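Local coordinates for vacuolar protein sorting 29 (Cryptosporidium parvum, PDB 2A22) that probably takes part in vacuolar protein sorting and transport, as a VPS29-family protein with a calcineurin-like phosphoesterase fold, at residues Ala180-Met185 / Tyr199-Gly204. Numbering follows the deposited sequence.
Sequences APPSFM and YDLRDG
Phe-184 and Tyr-199 face each other as an antiparallel hydrogen-bonded pair: Tyr-199 N donates to Phe-184 O (2.8 Å), and Phe-184 N returns a bond to Tyr-199 O (3.1 Å). One step along, Ser-183 and Asp-200 form a non-hydrogen-bonded pair, and the ladder ends in a single bond, Leu-201 N to Pro-182 O at 2.9 Å, since the proline has no N-H. That same carbonyl also receives a CA-H...O contact from Asp-200 CA.

The two aromatic rings lie nearly parallel, planes 14° apart, but offset so that little of one lies above the other; Phe-184 CE1 comes to 3.5 Å from Tyr-199 CD2. Over one face of the Phe-184 ring, displaced toward its rim, sits Tyr-199 CB, a CH-pi contact 3.9 Å from the centroid. A chi1 of 67° sets Phe-184 CG over the backbone, flanked by N and C, and carries the ring to Tyr-199; Phe-47 meets it edge-to-face.

On the face carrying Ser-183 and Asp-200, Arg-202 NE makes a salt bridge to Asp-200 OD2 (2.9 Å), approaching on the syn side but 30° out of the carboxylate plane. Ser-183 OG is hydrogen-bonded to Pro-166 O. Pro-181 CB packs against Leu-201 O at 3.2 Å and touches Arg-202 CG.

The arrangement is the open end of a beta hairpin, strands 183-190 and 193-202, within one mixed sheet of the alpha-beta-beta-alpha sandwich characteristic of calcineurin-like phosphoesterases.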
loop_
_atom_site.group_PDB
_atom_site.type_symbol
_atom_site.label_atom_id
_atom_site.label_comp_id
_atom_site.label_asym_id
_atom_site.label_seq_id
_atom_site.Cartn_x
_atom_site.Cartn_y
_atom_site.Cartn_z
ATOM N N ALA A 180 12.888 8.897 -4.463
ATOM C CA ALA A 180 12.210 8.289 -3.320
ATOM C C ALA A 180 12.899 6.953 -3.052
ATOM O O ALA A 180 13.265 6.223 -3.984
ATOM C CB ALA A 180 10.756 8.074 -3.614
ATOM N N PRO A 181 13.125 6.640 -1.770
ATOM C CA PRO A 181 13.779 5.359 -1.474
ATOM C C PRO A 181 12.767 4.231 -1.613
ATOM O O PRO A 181 11.565 4.518 -1.633
ATOM C CB PRO A 181 14.225 5.531 -0.018
ATOM C CG PRO A 181 13.219 6.442 0.573
ATOM C CD PRO A 181 12.839 7.422 -0.549
ATOM N N PRO A 182 13.236 2.961 -1.737
ATOM C CA PRO A 182 12.281 1.833 -1.577
ATOM C C PRO A 182 11.648 1.893 -0.183
ATOM O O PRO A 182 12.340 2.195 0.808
ATOM C CB PRO A 182 13.162 0.573 -1.730
ATOM C CG PRO A 182 14.466 1.096 -2.499
ATOM C CD PRO A 182 14.626 2.515 -1.999
ATOM N N SER A 183 10.344 1.671 -0.104
ATOM C CA SER A 183 9.633 1.721 1.190
ATOM C C SER A 183 8.358 0.891 1.149
ATOM O O SER A 183 7.879 0.533 0.066
ATOM C CB SER A 183 9.285 3.165 1.585
ATOM O OG SER A 183 8.414 3.762 0.612
ATOM N N PHE A 184 7.832 0.590 2.342
ATOM C CA PHE A 184 6.533 -0.036 2.533
ATOM C C PHE A 184 6.143 0.201 4.002
ATOM O O PHE A 184 6.937 0.752 4.788
ATOM C CB PHE A 184 6.561 -1.539 2.171
ATOM C CG PHE A 184 7.416 -2.381 3.108
ATOM C CD1 PHE A 184 6.872 -2.937 4.279
ATOM C CD2 PHE A 184 8.756 -2.617 2.815
ATOM C CE1 PHE A 184 7.654 -3.719 5.140
ATOM C CE2 PHE A 184 9.554 -3.374 3.664
ATOM C CZ PHE A 184 8.996 -3.944 4.832
ATOM N N MET A 185 4.936 -0.229 4.362
ATOM C CA MET A 185 4.452 -0.130 5.735
ATOM C C MET A 185 3.894 -1.457 6.225
ATOM O O MET A 185 3.315 -2.238 5.459
ATOM C CB MET A 185 3.364 0.928 5.844
ATOM C CG MET A 185 3.853 2.321 5.525
ATOM S SD MET A 185 2.462 3.416 5.427
ATOM C CE MET A 185 3.333 4.957 5.176
ATOM N N TYR A 199 8.757 1.406 6.750
ATOM C CA TYR A 199 10.124 0.956 6.353
ATOM C C TYR A 199 10.616 1.733 5.131
ATOM O O TYR A 199 9.863 1.932 4.199
ATOM C CB TYR A 199 10.159 -0.548 6.057
ATOM C CG TYR A 199 9.890 -1.366 7.301
ATOM C CD1 TYR A 199 10.932 -1.838 8.073
ATOM C CD2 TYR A 199 8.589 -1.608 7.731
ATOM C CE1 TYR A 199 10.687 -2.566 9.247
ATOM C CE2 TYR A 199 8.337 -2.342 8.876
ATOM C CZ TYR A 199 9.394 -2.791 9.641
ATOM O OH TYR A 199 9.143 -3.483 10.783
ATOM N N ASP A 200 11.861 2.193 5.163
ATOM C CA ASP A 200 12.522 2.691 3.972
ATOM C C ASP A 200 13.983 2.241 3.907
ATOM O O ASP A 200 14.600 1.964 4.941
ATOM C CB ASP A 200 12.373 4.211 3.837
ATOM C CG ASP A 200 13.212 4.995 4.861
ATOM O OD1 ASP A 200 13.360 4.563 6.010
ATOM O OD2 ASP A 200 13.691 6.084 4.517
ATOM N N LEU A 201 14.507 2.136 2.686
ATOM C CA LEU A 201 15.869 1.707 2.461
ATOM C C LEU A 201 16.686 2.883 1.948
ATOM O O LEU A 201 16.437 3.379 0.857
ATOM C CB LEU A 201 15.920 0.550 1.439
ATOM C CG LEU A 201 17.301 -0.016 1.019
ATOM C CD1 LEU A 201 18.108 -0.454 2.221
ATOM C CD2 LEU A 201 17.127 -1.211 0.104
ATOM N N ARG A 202 17.650 3.326 2.745
ATOM C CA ARG A 202 18.558 4.424 2.374
ATOM C C ARG A 202 20.001 4.005 2.716
ATOM O O ARG A 202 20.267 3.428 3.784
ATOM C CB ARG A 202 18.179 5.717 3.096
ATOM C CG ARG A 202 16.807 6.299 2.643
ATOM C CD ARG A 202 16.363 7.586 3.378
ATOM N NE ARG A 202 16.207 7.398 4.830
ATOM C CZ ARG A 202 17.033 7.910 5.746
ATOM N NH1 ARG A 202 18.075 8.660 5.375
ATOM N NH2 ARG A 202 16.825 7.673 7.036
ATOM N N ASP A 203 20.906 4.234 1.769
ATOM C CA ASP A 203 22.336 3.955 1.955
ATOM C C ASP A 203 22.567 2.529 2.382
ATOM O O ASP A 203 23.349 2.276 3.291
ATOM C CB ASP A 203 22.918 4.916 3.002
ATOM C CG ASP A 203 22.620 6.374 2.671
ATOM O OD1 ASP A 203 22.910 6.789 1.511
ATOM O OD2 ASP A 203 22.098 7.085 3.565
ATOM N N GLY A 204 21.867 1.597 1.744
ATOM C CA GLY A 204 22.058 0.187 2.049
ATOM C C GLY A 204 21.396 -0.283 3.341
ATOM O O GLY A 204 21.414 -1.469 3.643
#